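Local coordinates for secreted effector CSEP0064 (Blumeria graminis f. sp. hordei, PDB 6FMB), which binds host RNA without cleaving it and blocks the ribosomal RNA degradation triggered by ribosome-inactivating proteins, so promoting fungal infection of plants, at residues A[30-35]-A[52-57]. Numbering follows the deposited sequence. Where two conformers were deposited one is given.
Sequences ESFHGY and RQFPVE
The Tyr35 ring carries Pro55 on one face and Gln53 OE1 at its edge. Tyr35 ends a type I' beta turn, Phe32 to Tyr35, that packs on strand 51-56 of the RNase-like fold, an inner strand of the four-stranded antiparallel sheet. Pro55 CG sits almost over the middle of the ring, 3.8 Å from the Tyr35 ring centroid and 10° off its normal, a CH-pi contact. Gln53 OE1 lies 3.4 Å from Tyr35 CE2, near the ring plane, and the amide is turned 69° against the ring. The Phe54 ring has CD of its own neighbour Pro55 over one face, toward the rim. Its edge meets Phe32, with Phe54 CZ 3.7 Å from Phe32 CD2. One face of the Phe32 ring has His33 CD2 over its centre.

The turn comes with a classic beta bulge, with Ser31 and Phe32 set against the single residue Tyr35. It is closed by paired backbone bonds, Phe32 N to Tyr35 O (2.9 Å) and Tyr35 N to Phe32 O (3.1 Å).

Phe54 has CG anti to its backbone N (chi1 -165°), which brings its ring edge to Phe32 and its CD1 to Tyr35 CB. Phe54 is buried and also touches Leu23 and Ala24 of helix 14-24. Phe32 stacks with Tyr27, and the Tyr35 ring meets Trp63 steeply. One water links the polar ends: it lies 2.8 Å from Tyr35 OH and accepts a hydrogen bond from Gln53 NE2 at 3.0 Å.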
# COMPACT_ATOMS: atom_id res chain seq x y z
N GLU A 30 -3.89 2.56 13.04
CA GLU A 30 -5.34 2.39 12.86
C GLU A 30 -6.17 3.64 13.15
O GLU A 30 -7.34 3.53 13.40
CB GLU A 30 -5.84 1.16 13.65
CG GLU A 30 -5.25 -0.06 12.98
CD GLU A 30 -5.59 -1.41 13.51
OE1 GLU A 30 -4.81 -2.34 13.18
OE2 GLU A 30 -6.62 -1.60 14.13
N SER A 31 -5.56 4.81 13.06
CA SER A 31 -6.25 6.04 13.50
C SER A 31 -6.85 6.86 12.35
O SER A 31 -7.60 7.80 12.62
CB SER A 31 -5.29 6.90 14.30
OG SER A 31 -4.31 7.50 13.47
N PHE A 32 -6.51 6.54 11.10
CA PHE A 32 -7.03 7.28 9.94
C PHE A 32 -8.00 6.35 9.21
O PHE A 32 -7.60 5.54 8.37
CB PHE A 32 -5.89 7.76 9.03
CG PHE A 32 -6.35 8.67 7.91
CD1 PHE A 32 -6.67 10.01 8.14
CD2 PHE A 32 -6.45 8.18 6.61
CE1 PHE A 32 -7.09 10.82 7.11
CE2 PHE A 32 -6.86 9.01 5.57
CZ PHE A 32 -7.16 10.33 5.82
N HIS A 33 -9.27 6.44 9.60
CA HIS A 33 -10.33 5.60 9.05
C HIS A 33 -9.96 4.10 9.14
O HIS A 33 -10.27 3.33 8.25
CB HIS A 33 -10.65 6.04 7.61
CG HIS A 33 -10.97 7.50 7.50
ND1 HIS A 33 -12.25 7.98 7.63
CD2 HIS A 33 -10.18 8.58 7.29
CE1 HIS A 33 -12.24 9.30 7.51
NE2 HIS A 33 -11.00 9.69 7.30
N GLY A 34 -9.33 3.72 10.25
CA GLY A 34 -8.98 2.33 10.51
C GLY A 34 -7.57 1.89 10.10
O GLY A 34 -7.20 0.74 10.37
N TYR A 35 -6.80 2.80 9.49
CA TYR A 35 -5.48 2.48 8.93
C TYR A 35 -4.45 3.48 9.45
O TYR A 35 -4.83 4.58 9.89
CB TYR A 35 -5.57 2.48 7.38
CG TYR A 35 -6.41 1.30 6.93
CD1 TYR A 35 -7.79 1.38 6.88
CD2 TYR A 35 -5.82 0.06 6.66
CE1 TYR A 35 -8.58 0.28 6.55
CE2 TYR A 35 -6.59 -1.04 6.30
CZ TYR A 35 -7.96 -0.93 6.27
OH TYR A 35 -8.73 -2.02 5.94
N ARG A 52 4.03 -1.10 7.26
CA ARG A 52 2.68 -0.60 7.40
C ARG A 52 1.85 -0.90 6.15
O ARG A 52 2.36 -0.93 5.02
CB ARG A 52 2.68 0.91 7.69
CG ARG A 52 3.21 1.22 9.07
CD ARG A 52 3.18 2.70 9.39
NE ARG A 52 3.48 2.91 10.80
CZ ARG A 52 3.02 3.91 11.54
NH1 ARG A 52 2.31 4.88 11.01
NH2 ARG A 52 3.33 3.95 12.83
N GLN A 53 0.56 -1.14 6.39
CA GLN A 53 -0.45 -1.36 5.36
C GLN A 53 -1.33 -0.11 5.25
O GLN A 53 -1.86 0.35 6.26
CB GLN A 53 -1.32 -2.57 5.69
CG GLN A 53 -2.33 -2.93 4.59
CD GLN A 53 -3.70 -3.34 5.07
OE1 GLN A 53 -4.00 -3.24 6.25
NE2 GLN A 53 -4.56 -3.75 4.14
N PHE A 54 -1.48 0.43 4.02
CA PHE A 54 -2.32 1.62 3.85
C PHE A 54 -3.04 1.48 2.52
O PHE A 54 -2.44 1.07 1.52
CB PHE A 54 -1.49 2.91 3.91
CG PHE A 54 -2.32 4.15 4.10
CD1 PHE A 54 -2.71 4.57 5.38
CD2 PHE A 54 -2.73 4.93 3.02
CE1 PHE A 54 -3.51 5.68 5.56
CE2 PHE A 54 -3.53 6.06 3.21
CZ PHE A 54 -3.91 6.43 4.48
N PRO A 55 -4.35 1.81 2.48
CA PRO A 55 -5.07 1.63 1.22
C PRO A 55 -4.66 2.62 0.13
O PRO A 55 -4.12 3.70 0.41
CB PRO A 55 -6.55 1.82 1.63
CG PRO A 55 -6.58 1.60 3.11
CD PRO A 55 -5.28 2.22 3.55
N VAL A 56 -4.94 2.26 -1.13
CA VAL A 56 -4.63 3.10 -2.29
C VAL A 56 -5.81 3.00 -3.27
O VAL A 56 -6.53 1.99 -3.30
CB VAL A 56 -3.25 2.70 -2.91
CG1 VAL A 56 -3.29 1.34 -3.58
CG2 VAL A 56 -2.72 3.74 -3.91
N GLU A 57 -6.00 4.07 -4.05
CA GLU A 57 -7.08 4.21 -5.04
C GLU A 57 -6.57 3.97 -6.44
O GLU A 57 -5.40 4.19 -6.73
CB GLU A 57 -7.62 5.63 -5.03
CG GLU A 57 -8.16 6.12 -3.70
CD GLU A 57 -9.51 5.53 -3.37
OE1 GLU A 57 -10.02 4.73 -4.18
OE2 GLU A 57 -10.07 5.87 -2.32
O HOH W 1 -7.45 -4.19 4.70